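Local coordinates for putative protease (Parabacteroides distasonis ATCC 8503, PDB 3KD4), which is of unknown function but is probably an exported protease, and contains two domains whose roles are not established, at residues S230-F233 with A234-T238; E246-N249 with I250-H254; A291-L294 with N295-N299; A332-G336 with K337-L341; A343-L346 with T347-G350. One frame throughout, in Å; residues are numbered along the deposited sequence.

How the contacts relate
Following the chain from the N terminus, the five contacts come strictly in series, none nesting in or crossing another. Contacts 1, 2 and 3 lie within helices 228-238, 244-258 and 287-300, each joining consecutive turns, their centres about 11 Å apart, and the three helices pack on one another: Ala234 meets Met297, Ile251 reaches Leu294 and Thr238. Contact 4 alone closes a tight loop, the hairpin at one edge of the five-stranded antiparallel sheet, and Val248 of contact 2 and Leu294 of contact 3 lie against its Val334 and Leu341. Contact 5 follows at once, touching contact 4 through Tyr340 and Leu346, and leads the chain to strand 353-357.

Contact 1 of 5, residues S230-F233 with A234-T238; sequences SKTF and AQFLT
Leu237 sets CD1 squarely over the face of the Phe233 ring in a CH-pi contact, 3.7 Å from the centroid and only 8° off the ring normal. Phe233 can reach it because its CG stands trans to the backbone N (chi1 -167°), which swings the ring toward the next turn. Thr232 and Phe236 make the second CH-pi contact: they run alongside each other, and the methyl CG2 of Thr232 sits over one face of the Phe236 ring toward its rim, 3.4 Å from CZ.

Both pairs ride on the alpha-helix 228-238, whose i to i+4 ladder runs unbroken through the contact. Ala234 N, Gln235 N, Phe236 N and Leu237 N donate to the carbonyls of Ser230, Lys231, Thr232 and Phe233; the Phe236 N to Thr232 O bond, at 2.9 Å, is nearly straight (172°).

Among the polar side chains, Thr238 OG1 bonds to Ala234 O at 2.8 Å, while Thr232 OG1 turns back to Tyr228 O and Ser230 OG goes to Asp277. Small Ala234 faces helices 244-258 and 287-300, touching Ile251 and Met297, and the Phe233 ring also packs edge-to-face with His254.

Contact 2 of 5, residues E246-N249 with I250-H254; sequences EKVN and IIRDH
Arg252 folds back along helix 244-258 and gives its NH1 to Asn249 OD1, 2.8 Å away with an N-H...O angle of 160°. The oxygen lies at the edge of the guanidinium, in its plane, whereas the amide itself is turned 58° from that plane. NH2 adds a weak second bond to the same OD1 at 3.4 Å, and on its other flank a weak, salt-bridging one to Asp253 OD1 at 3.3 Å. A bend at chi3 (60°) brings the guanidinium back over the turn, so that Asn249 O lies over one of its faces, offset toward the rim. Gln245 NE2 also donates to Asn249 OD1 from one turn earlier. An alanine in place of Arg252 would take away the NH1 donor and is likely to leave the Asn249 amide freer to turn and Asp253 without its charged mate.

Beneath this runs the alpha-helical ladder, with Arg252 N to Val248 O at 2.8 Å and Asp253 N to Asn249 O at 2.9 Å. Further out, Val248 CG1 rests 3.9 Å from Arg252 NH1, and the extended Glu246 places OE2 3.8 Å from Ile250 CD1. Ile251 looks into the helix bundle toward Leu294, and Val248 toward Gln339. With Asp253 alongside, the arginine's positive charge is probably partly balanced within its own turn, and the NH1 bond to Asn249 probably does most to orient the guanidinium, Asp253 adding a weak second hold.

Contact 3 of 5, residues A291-L294 with N295-N299; sequences AQLL and NVMLN
Gln292 carries the flat group that meets the next turn: its amide approaches Val296 CG2 through NE2 at 3.5 Å, and its plane is turned 52° from that of the Asn295 amide. A further side-chain amide, that of Asn299, donates from ND2 to Asn295 O at 2.9 Å. It comes from above the carbonyl plane, 47° out of it, while Asn299 N reaches the same oxygen from the opposite face; two donors thus grip one carbonyl. ND2 also bonds to Ser305 O, linking the helix to strand 305-312.

With chi1 trans and a bend at chi2 (61°), the Gln292 chain turns along the helix toward Val296. A glycine in its place would strip Val296 CG2 of the amide beside it and would probably open a gap against Val307 and Ile276.

The whole contact is one stretch of alpha-helix 287-300, buried between strand 305-312 and helices 228-238, 244-258 and 276-282. Its backbone bonds include Val296 N to Gln292 O and Leu298 N to Leu294 O, the latter nearly straight.

On the apolar sides, Leu293 and selenomethionine Met297 lie alongside each other, with CD1 of Leu293 3.9 Å from SE of Met297. Leu294 and Leu298 repeat the pattern one residue on, Leu294 CG meeting Leu298 CD1 at 3.9 Å. Leu293 continues onto Leu280, and Leu294 onto Ile255.

Contact 4 of 5, residues A332-G336 with K337-L341; sequences ATVDG and KDQYL
Ala332 opens the pairing with Gln339: its N donates to Gln339 O at 2.8 Å, and its own O accepts from Gln339 N. This is a beta hairpin with a two-residue loop, strands 327-334 and 337-341 joined by a type I' turn from Val334 to Lys337 at one edge of the five-stranded sheet. Ala332 O also receives a CA-H...O contact from Asp338.

Thr333 forms a non-hydrogen-bonded pair with Asp338, but the side chains bond instead: OG1 donates to Asp338 OD1 at 2.6 Å, meeting it nearly along its C-O axis. Chi1 of -54° puts OG1 beside the backbone N and trans to the carbonyl carbon, on the side of the neighbouring strand.

Val334 closes the ladder with Lys337 through N to O and O to N bonds, both donors lying well above the carbonyl planes as the strands turn. Asp335 and Gly336 both have positive phi, as a type I' turn requires; at Gly336 this favours glycine. Asp335 N is held by Glu244 OE1.

On the face of Val334 and Gln339, which both touch Val248 of helix 244-258, the Gln339 amide is held by Gln245, and its NE2 sits 3.5 Å from Val334 CG2.

Contact 5 of 5, residues A343-L346 with T347-G350; sequences ASPL and TNRG
The Asn348 side chain crosses Pro345, three residues back. Asn348 N donates to Pro345 O at 3.0 Å, coming from above the carbonyl plane, 58° out of it. The amide oxygen OD1 rests 3.6 Å from Pro345 CB, and ND2 extends along the proline ring toward CD. A chi1 of -75° sets Asn348 CG beside its own backbone N, the side on which the proline lies. Thr347 OG1 also comes within 3.9 Å of Pro345 CB, from a different side.

Leu346 O is the second point of convergence. Gly350 N reaches it in the carbonyl plane at 3.0 Å, while Arg349 N manages only a weak, long bond.

These bonds define a short, weakly bonded helix, 346-349, which follows the loop after strand 337-341 and breaks at Gly350. Positive phi (50°) takes that residue out of helical conformation, a geometry glycine tolerates easily.

Two waters stitch up the turn. Water 1 donates to Pro345 O and accepts from Arg349 N, 2.9 Å away, giving that N-H a good partner. Water 2 donates to both Leu346 O, at 2.8 Å, and Gly350 O, bridging the last turn.

Farther out, Arg349 forms salt bridges from NE to Asp353 and from NH1 to Glu418. Thr347 is bonded through its backbone to Thr368, and the Leu346 side chain packs on Leu308 and Val310 of strand 305-312.

Contact 1 of 5, residues S230-F233 with A234-T238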
loop_
_atom_site.group_PDB
_atom_site.type_symbol
_atom_site.label_atom_id
_atom_site.label_comp_id
_atom_site.label_asym_id
_atom_site.label_seq_id
_atom_site.Cartn_x
_atom_site.Cartn_y
_atom_site.Cartn_z
ATOM N N SER A 230 27.757 11.941 -1.069
ATOM C CA SER A 230 26.669 11.795 -0.131
ATOM C C SER A 230 27.223 11.621 1.289
ATOM O O SER A 230 26.735 12.232 2.239
ATOM C CB SER A 230 25.767 10.638 -0.550
ATOM O OG SER A 230 25.151 10.879 -1.834
ATOM N N LYS A 231 28.260 10.797 1.428
ATOM C CA LYS A 231 28.897 10.608 2.718
ATOM C C LYS A 231 29.576 11.894 3.209
ATOM O O LYS A 231 29.467 12.247 4.361
ATOM C CB LYS A 231 29.927 9.493 2.650
ATOM C CG LYS A 231 29.311 8.092 2.435
ATOM C CD LYS A 231 30.374 7.099 1.991
ATOM C CE LYS A 231 29.789 5.708 1.811
ATOM N NZ LYS A 231 30.802 4.749 1.261
ATOM N N THR A 232 30.303 12.563 2.329
ATOM C CA THR A 232 31.049 13.767 2.709
ATOM C C THR A 232 30.059 14.829 3.087
ATOM O O THR A 232 30.206 15.451 4.136
ATOM C CB THR A 232 32.001 14.239 1.602
ATOM O OG1 THR A 232 32.931 13.189 1.311
ATOM C CG2 THR A 232 32.778 15.516 2.035
ATOM N N PHE A 233 29.021 14.997 2.271
ATOM C CA PHE A 233 27.953 15.980 2.558
ATOM C C PHE A 233 27.275 15.728 3.904
ATOM O O PHE A 233 26.992 16.679 4.645
ATOM C CB PHE A 233 26.927 15.953 1.434
ATOM C CG PHE A 233 25.942 17.100 1.415
ATOM C CD1 PHE A 233 26.201 18.342 1.998
ATOM C CD2 PHE A 233 24.753 16.940 0.738
ATOM C CE1 PHE A 233 25.263 19.367 1.914
ATOM C CE2 PHE A 233 23.815 17.968 0.658
ATOM C CZ PHE A 233 24.082 19.194 1.238
ATOM N N ALA A 234 27.013 14.456 4.210
ATOM C CA ALA A 234 26.373 14.054 5.479
ATOM C C ALA A 234 27.225 14.508 6.658
ATOM O O ALA A 234 26.711 15.063 7.629
ATOM C CB ALA A 234 26.159 12.499 5.523
ATOM N N GLN A 235 28.530 14.295 6.534
ATOM C CA GLN A 235 29.476 14.725 7.556
ATOM C C GLN A 235 29.546 16.252 7.699
ATOM O O GLN A 235 29.428 16.767 8.804
ATOM C CB GLN A 235 30.864 14.145 7.278
ATOM C CG GLN A 235 30.849 12.622 7.332
ATOM C CD GLN A 235 32.146 12.013 6.872
ATOM O OE1 GLN A 235 32.974 12.671 6.226
ATOM N NE2 GLN A 235 32.337 10.744 7.197
ATOM N N PHE A 236 29.671 16.964 6.589
ATOM C CA PHE A 236 29.628 18.419 6.637
ATOM C C PHE A 236 28.351 18.926 7.280
ATOM O O PHE A 236 28.388 19.870 8.056
ATOM C CB PHE A 236 29.752 19.039 5.238
ATOM C CG PHE A 236 31.086 18.836 4.586
ATOM C CD1 PHE A 236 32.204 18.485 5.312
ATOM C CD2 PHE A 236 31.226 19.047 3.231
ATOM C CE1 PHE A 236 33.446 18.327 4.674
ATOM C CE2 PHE A 236 32.454 18.906 2.601
ATOM C CZ PHE A 236 33.553 18.551 3.316
ATOM N N LEU A 237 27.222 18.304 6.956
ATOM C CA LEU A 237 25.929 18.766 7.437
ATOM C C LEU A 237 25.765 18.589 8.933
ATOM O O LEU A 237 24.986 19.306 9.545
ATOM C CB LEU A 237 24.777 18.015 6.756
ATOM C CG LEU A 237 24.377 18.513 5.388
ATOM C CD1 LEU A 237 23.539 17.448 4.668
ATOM C CD2 LEU A 237 23.670 19.880 5.479
ATOM N N THR A 238 26.465 17.620 9.511
ATOM C CA THR A 238 26.230 17.245 10.894
ATOM C C THR A 238 27.459 17.470 11.781
ATOM O O THR A 238 27.453 17.070 12.933
ATOM C CB THR A 238 25.802 15.761 10.996
ATOM O OG1 THR A 238 26.819 14.931 10.441
ATOM C CG2 THR A 238 24.513 15.512 10.251
#

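Contact 2 of 5, residues E246-N249 with I250-H254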
loop_
_atom_site.group_PDB
_atom_site.type_symbol
_atom_site.label_atom_id
_atom_site.label_comp_id
_atom_site.label_asym_id
_atom_site.label_seq_id
_atom_site.Cartn_x
_atom_site.Cartn_y
_atom_site.Cartn_z
ATOM N N GLU A 246 19.954 15.109 16.758
ATOM C CA GLU A 246 19.991 16.298 15.925
ATOM C C GLU A 246 20.550 15.888 14.560
ATOM O O GLU A 246 20.069 16.324 13.542
ATOM C CB GLU A 246 20.865 17.396 16.571
ATOM C CG GLU A 246 20.942 18.646 15.715
ATOM C CD GLU A 246 21.789 19.760 16.316
ATOM O OE1 GLU A 246 21.986 19.780 17.556
ATOM O OE2 GLU A 246 22.265 20.613 15.529
ATOM N N LYS A 247 21.565 15.033 14.566
ATOM C CA LYS A 247 22.159 14.569 13.325
ATOM C C LYS A 247 21.160 13.828 12.449
ATOM O O LYS A 247 21.109 14.057 11.232
ATOM C CB LYS A 247 23.348 13.673 13.601
ATOM C CG LYS A 247 24.502 14.339 14.290
ATOM C CD LYS A 247 25.594 13.320 14.415
ATOM C CE LYS A 247 26.873 13.871 14.975
ATOM N NZ LYS A 247 27.876 12.757 14.923
ATOM N N VAL A 248 20.372 12.941 13.053
ATOM C CA VAL A 248 19.324 12.229 12.309
ATOM C C VAL A 248 18.346 13.255 11.720
ATOM O O VAL A 248 17.988 13.197 10.538
ATOM C CB VAL A 248 18.558 11.177 13.195
ATOM C CG1 VAL A 248 17.334 10.599 12.431
ATOM C CG2 VAL A 248 19.511 10.062 13.687
ATOM N N ASN A 249 17.932 14.216 12.530
ATOM C CA ASN A 249 16.962 15.214 12.059
ATOM C C ASN A 249 17.477 16.027 10.890
ATOM O O ASN A 249 16.751 16.271 9.941
ATOM C CB ASN A 249 16.574 16.153 13.188
ATOM C CG ASN A 249 15.946 15.426 14.366
ATOM O OD1 ASN A 249 15.458 14.288 14.240
ATOM N ND2 ASN A 249 15.941 16.092 15.520
ATOM N N ILE A 250 18.735 16.432 10.964
ATOM C CA ILE A 250 19.349 17.208 9.894
ATOM C C ILE A 250 19.335 16.400 8.583
ATOM O O ILE A 250 18.881 16.892 7.539
ATOM C CB ILE A 250 20.785 17.641 10.279
ATOM C CG1 ILE A 250 20.737 18.733 11.368
ATOM C CG2 ILE A 250 21.545 18.154 9.042
ATOM C CD1 ILE A 250 22.104 19.062 12.039
ATOM N N ILE A 251 19.742 15.134 8.656
ATOM C CA ILE A 251 19.847 14.299 7.464
ATOM C C ILE A 251 18.449 14.001 6.893
ATOM O O ILE A 251 18.180 14.233 5.712
ATOM C CB ILE A 251 20.627 12.996 7.735
ATOM C CG1 ILE A 251 22.071 13.295 8.192
ATOM C CG2 ILE A 251 20.604 12.062 6.484
ATOM C CD1 ILE A 251 22.936 14.009 7.179
ATOM N N ARG A 252 17.559 13.505 7.738
ATOM C CA ARG A 252 16.179 13.229 7.345
ATOM C C ARG A 252 15.505 14.451 6.719
ATOM O O ARG A 252 14.875 14.349 5.683
ATOM C CB ARG A 252 15.382 12.774 8.567
ATOM C CG ARG A 252 14.037 12.170 8.265
ATOM C CD ARG A 252 13.203 11.992 9.546
ATOM N NE ARG A 252 13.020 13.295 10.163
ATOM C CZ ARG A 252 13.528 13.695 11.328
ATOM N NH1 ARG A 252 14.225 12.861 12.113
ATOM N NH2 ARG A 252 13.316 14.952 11.730
ATOM N N ASP A 253 15.618 15.605 7.363
ATOM C CA ASP A 253 14.967 16.816 6.868
ATOM C C ASP A 253 15.589 17.269 5.571
ATOM O O ASP A 253 14.879 17.696 4.669
ATOM C CB ASP A 253 15.048 17.943 7.896
ATOM C CG ASP A 253 14.175 17.674 9.118
ATOM O OD1 ASP A 253 13.287 16.795 9.035
ATOM O OD2 ASP A 253 14.387 18.324 10.160
ATOM N N HIS A 254 16.913 17.187 5.459
ATOM C CA HIS A 254 17.525 17.524 4.181
ATOM C C HIS A 254 16.950 16.695 3.035
ATOM O O HIS A 254 16.641 17.238 1.976
ATOM C CB HIS A 254 19.021 17.348 4.173
ATOM C CG HIS A 254 19.640 17.828 2.899
ATOM N ND1 HIS A 254 19.901 19.162 2.663
ATOM C CD2 HIS A 254 19.984 17.165 1.768
ATOM C CE1 HIS A 254 20.406 19.295 1.448
ATOM N NE2 HIS A 254 20.477 18.096 0.889
#

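Contact 3 of 5, residues A291-L294 with N295-N299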
loop_
_atom_site.group_PDB
_atom_site.type_symbol
_atom_site.label_atom_id
_atom_site.label_comp_id
_atom_site.label_asym_id
_atom_site.label_seq_id
_atom_site.Cartn_x
_atom_site.Cartn_y
_atom_site.Cartn_z
ATOM N N ALA A 291 15.689 5.427 0.361
ATOM C CA ALA A 291 16.063 4.624 1.510
ATOM C C ALA A 291 17.582 4.445 1.600
ATOM O O ALA A 291 18.143 4.544 2.677
ATOM C CB ALA A 291 15.379 3.254 1.445
ATOM N N GLN A 292 18.238 4.164 0.479
ATOM C CA GLN A 292 19.696 3.929 0.479
ATOM C C GLN A 292 20.457 5.211 0.679
ATOM O O GLN A 292 21.462 5.220 1.378
ATOM C CB GLN A 292 20.169 3.226 -0.799
ATOM C CG GLN A 292 21.673 2.915 -0.847
ATOM C CD GLN A 292 22.176 1.992 0.249
ATOM O OE1 GLN A 292 21.404 1.477 1.047
ATOM N NE2 GLN A 292 23.493 1.762 0.271
ATOM N N LEU A 293 19.974 6.305 0.090
ATOM C CA LEU A 293 20.611 7.611 0.292
ATOM C C LEU A 293 20.627 8.014 1.787
ATOM O O LEU A 293 21.658 8.420 2.362
ATOM C CB LEU A 293 19.889 8.676 -0.542
ATOM C CG LEU A 293 20.451 10.090 -0.366
ATOM C CD1 LEU A 293 21.967 10.085 -0.698
ATOM C CD2 LEU A 293 19.681 11.158 -1.204
ATOM N N LEU A 294 19.477 7.878 2.420
ATOM C CA LEU A 294 19.331 8.184 3.836
ATOM C C LEU A 294 20.256 7.265 4.666
ATOM O O LEU A 294 20.992 7.713 5.525
ATOM C CB LEU A 294 17.856 7.985 4.197
ATOM C CG LEU A 294 17.343 8.175 5.621
ATOM C CD1 LEU A 294 17.625 9.600 6.145
ATOM C CD2 LEU A 294 15.840 7.803 5.681
ATOM N N ASN A 295 20.212 5.962 4.388
ATOM C CA ASN A 295 21.102 5.005 5.050
ATOM C C ASN A 295 22.598 5.368 4.903
ATOM O O ASN A 295 23.343 5.385 5.900
ATOM C CB ASN A 295 20.814 3.604 4.483
ATOM C CG ASN A 295 21.644 2.528 5.135
ATOM O OD1 ASN A 295 21.686 2.411 6.357
ATOM N ND2 ASN A 295 22.335 1.758 4.315
ATOM N N VAL A 296 23.029 5.676 3.688
ATOM C CA VAL A 296 24.432 6.050 3.437
ATOM C C VAL A 296 24.800 7.314 4.228
ATOM O O VAL A 296 25.845 7.387 4.862
ATOM C CB VAL A 296 24.681 6.297 1.948
ATOM C CG1 VAL A 296 26.007 7.042 1.718
ATOM C CG2 VAL A 296 24.631 4.950 1.169
HETATM N N MSE A 297 23.908 8.288 4.224
HETATM C CA MSE A 297 24.203 9.567 4.871
HETATM C C MSE A 297 24.176 9.415 6.389
HETATM O O MSE A 297 25.080 9.906 7.083
HETATM C CB MSE A 297 23.225 10.629 4.390
HETATM C CG MSE A 297 23.445 10.986 2.959
HETATM SE SE MSE A 297 22.349 12.500 2.317
HETATM C CE MSE A 297 23.473 13.907 3.099
ATOM N N LEU A 298 23.154 8.742 6.923
ATOM C CA LEU A 298 23.132 8.473 8.377
ATOM C C LEU A 298 24.400 7.762 8.850
ATOM O O LEU A 298 25.051 8.212 9.794
ATOM C CB LEU A 298 21.909 7.667 8.791
ATOM C CG LEU A 298 20.571 8.391 8.629
ATOM C CD1 LEU A 298 19.413 7.386 8.809
ATOM C CD2 LEU A 298 20.463 9.555 9.608
ATOM N N ASN A 299 24.776 6.673 8.180
ATOM C CA ASN A 299 26.005 5.966 8.555
ATOM C C ASN A 299 27.239 6.849 8.468
ATOM O O ASN A 299 28.091 6.794 9.356
ATOM C CB ASN A 299 26.192 4.702 7.743
ATOM C CG ASN A 299 25.325 3.562 8.259
ATOM O OD1 ASN A 299 25.538 3.074 9.355
ATOM N ND2 ASN A 299 24.330 3.163 7.479
#

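Contact 4 of 5, residues A332-G336 with K337-L341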
loop_
_atom_site.group_PDB
_atom_site.type_symbol
_atom_site.label_atom_id
_atom_site.label_comp_id
_atom_site.label_asym_id
_atom_site.label_seq_id
_atom_site.Cartn_x
_atom_site.Cartn_y
_atom_site.Cartn_z
ATOM N N ALA A 332 17.598 3.544 12.359
ATOM C CA ALA A 332 18.725 4.363 12.850
ATOM C C ALA A 332 18.895 4.144 14.349
ATOM O O ALA A 332 17.943 4.251 15.110
ATOM C CB ALA A 332 18.505 5.834 12.572
ATOM N N THR A 333 20.108 3.821 14.769
ATOM C CA THR A 333 20.376 3.608 16.195
ATOM C C THR A 333 20.910 4.904 16.791
ATOM O O THR A 333 21.986 5.347 16.412
ATOM C CB THR A 333 21.386 2.505 16.399
ATOM O OG1 THR A 333 20.915 1.348 15.711
ATOM C CG2 THR A 333 21.570 2.185 17.903
ATOM N N VAL A 334 20.128 5.513 17.677
ATOM C CA VAL A 334 20.421 6.825 18.240
ATOM C C VAL A 334 20.626 6.645 19.751
ATOM O O VAL A 334 19.680 6.286 20.469
ATOM C CB VAL A 334 19.259 7.788 17.947
ATOM C CG1 VAL A 334 19.417 9.118 18.699
ATOM C CG2 VAL A 334 19.093 7.987 16.398
ATOM N N ASP A 335 21.858 6.838 20.227
ATOM C CA ASP A 335 22.171 6.598 21.656
ATOM C C ASP A 335 21.662 5.208 22.107
ATOM O O ASP A 335 20.971 5.072 23.114
ATOM C CB ASP A 335 21.563 7.692 22.544
ATOM C CG ASP A 335 21.897 9.080 22.075
ATOM O OD1 ASP A 335 23.064 9.323 21.657
ATOM O OD2 ASP A 335 20.995 9.952 22.141
ATOM N N GLY A 336 21.960 4.182 21.326
ATOM C CA GLY A 336 21.643 2.814 21.746
ATOM C C GLY A 336 20.184 2.393 21.586
ATOM O O GLY A 336 19.818 1.280 22.001
ATOM N N LYS A 337 19.356 3.266 21.005
ATOM C CA LYS A 337 17.916 2.987 20.808
ATOM C C LYS A 337 17.517 3.214 19.347
ATOM O O LYS A 337 17.746 4.303 18.786
ATOM C CB LYS A 337 17.043 3.889 21.673
ATOM C CG LYS A 337 17.463 3.942 23.174
ATOM C CD LYS A 337 16.437 4.710 24.018
ATOM C CE LYS A 337 17.017 5.170 25.352
ATOM N NZ LYS A 337 15.927 5.717 26.273
ATOM N N ASP A 338 16.869 2.217 18.768
ATOM C CA ASP A 338 16.490 2.284 17.387
ATOM C C ASP A 338 15.260 3.135 17.141
ATOM O O ASP A 338 14.329 3.112 17.904
ATOM C CB ASP A 338 16.253 0.887 16.850
ATOM C CG ASP A 338 17.515 0.127 16.640
ATOM O OD1 ASP A 338 18.624 0.727 16.683
ATOM O OD2 ASP A 338 17.383 -1.100 16.401
ATOM N N GLN A 339 15.259 3.867 16.024
ATOM C CA GLN A 339 14.055 4.506 15.536
ATOM C C GLN A 339 13.965 4.217 14.060
ATOM O O GLN A 339 14.990 3.958 13.399
ATOM C CB GLN A 339 14.059 6.029 15.837
ATOM C CG GLN A 339 15.156 6.793 15.115
ATOM C CD GLN A 339 15.324 8.205 15.659
ATOM O OE1 GLN A 339 15.173 9.170 14.931
ATOM N NE2 GLN A 339 15.628 8.322 16.936
ATOM N N TYR A 340 12.743 4.221 13.555
ATOM C CA TYR A 340 12.469 3.853 12.172
ATOM C C TYR A 340 12.035 5.060 11.348
ATOM O O TYR A 340 11.218 5.843 11.802
ATOM C CB TYR A 340 11.405 2.761 12.123
ATOM C CG TYR A 340 11.796 1.584 12.996
ATOM C CD1 TYR A 340 12.957 0.860 12.727
ATOM C CD2 TYR A 340 11.034 1.216 14.108
ATOM C CE1 TYR A 340 13.344 -0.228 13.525
ATOM C CE2 TYR A 340 11.401 0.118 14.906
ATOM C CZ TYR A 340 12.572 -0.589 14.596
ATOM O OH TYR A 340 12.985 -1.604 15.386
ATOM N N LEU A 341 12.623 5.199 10.160
ATOM C CA LEU A 341 12.285 6.283 9.248
ATOM C C LEU A 341 11.597 5.686 8.024
ATOM O O LEU A 341 12.156 4.816 7.343
ATOM C CB LEU A 341 13.549 7.059 8.850
ATOM C CG LEU A 341 14.591 7.334 9.937
ATOM C CD1 LEU A 341 15.606 8.369 9.456
ATOM C CD2 LEU A 341 13.937 7.799 11.230
#

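Contact 5 of 5, residues A343-L346 with T347-G350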
loop_
_atom_site.group_PDB
_atom_site.type_symbol
_atom_site.label_atom_id
_atom_site.label_comp_id
_atom_site.label_asym_id
_atom_site.label_seq_id
_atom_site.Cartn_x
_atom_site.Cartn_y
_atom_site.Cartn_z
ATOM N N ALA A 343 7.681 6.596 5.352
ATOM C CA ALA A 343 6.661 7.577 4.984
ATOM C C ALA A 343 5.568 7.508 6.043
ATOM O O ALA A 343 5.131 8.530 6.545
ATOM C CB ALA A 343 6.118 7.257 3.575
ATOM N N SER A 344 5.200 6.294 6.435
ATOM C CA SER A 344 4.280 6.073 7.524
ATOM C C SER A 344 4.957 5.267 8.641
ATOM O O SER A 344 5.740 4.364 8.365
ATOM C CB SER A 344 3.070 5.305 6.997
ATOM O OG SER A 344 2.223 4.999 8.085
ATOM N N PRO A 345 4.645 5.564 9.908
ATOM C CA PRO A 345 5.412 4.887 10.979
ATOM C C PRO A 345 5.247 3.379 10.964
ATOM O O PRO A 345 4.108 2.892 10.886
ATOM C CB PRO A 345 4.807 5.453 12.264
ATOM C CG PRO A 345 4.262 6.793 11.865
ATOM C CD PRO A 345 3.795 6.646 10.439
ATOM N N LEU A 346 6.362 2.646 11.059
ATOM C CA LEU A 346 6.272 1.181 11.103
ATOM C C LEU A 346 5.459 0.703 12.285
ATOM O O LEU A 346 4.803 -0.326 12.198
ATOM C CB LEU A 346 7.654 0.517 11.152
ATOM C CG LEU A 346 8.508 0.548 9.902
ATOM C CD1 LEU A 346 9.817 -0.217 10.195
ATOM C CD2 LEU A 346 7.801 -0.072 8.711
ATOM N N THR A 347 5.465 1.470 13.368
ATOM C CA THR A 347 4.721 1.110 14.575
ATOM C C THR A 347 3.189 1.299 14.442
ATOM O O THR A 347 2.434 0.912 15.343
ATOM C CB THR A 347 5.266 1.893 15.783
ATOM O OG1 THR A 347 5.186 3.307 15.509
ATOM C CG2 THR A 347 6.740 1.484 16.066
ATOM N N ASN A 348 2.714 1.856 13.323
ATOM C CA ASN A 348 1.266 1.904 13.082
ATOM C C ASN A 348 0.699 0.523 12.851
ATOM O O ASN A 348 -0.312 0.147 13.428
ATOM C CB ASN A 348 0.895 2.828 11.912
ATOM C CG ASN A 348 0.985 4.280 12.267
ATOM O OD1 ASN A 348 1.472 4.656 13.334
ATOM N ND2 ASN A 348 0.490 5.115 11.382
ATOM N N ARG A 349 1.346 -0.254 11.995
ATOM C CA ARG A 349 0.874 -1.608 11.724
ATOM C C ARG A 349 1.585 -2.639 12.594
ATOM O O ARG A 349 1.110 -3.757 12.775
ATOM C CB ARG A 349 1.027 -1.925 10.235
ATOM C CG ARG A 349 0.171 -1.029 9.296
ATOM C CD ARG A 349 0.482 -1.305 7.828
ATOM N NE ARG A 349 0.370 -2.729 7.542
ATOM C CZ ARG A 349 -0.783 -3.387 7.412
ATOM N NH1 ARG A 349 -1.949 -2.749 7.498
ATOM N NH2 ARG A 349 -0.786 -4.697 7.187
ATOM N N GLY A 350 2.751 -2.287 13.120
ATOM C CA GLY A 350 3.475 -3.160 14.016
ATOM C C GLY A 350 3.637 -4.561 13.484
ATOM O O GLY A 350 4.083 -4.771 12.344
HETATM O O HOH W 1 2.853 0.617 9.674
HETATM O O HOH W 2 5.510 -2.724 10.938
#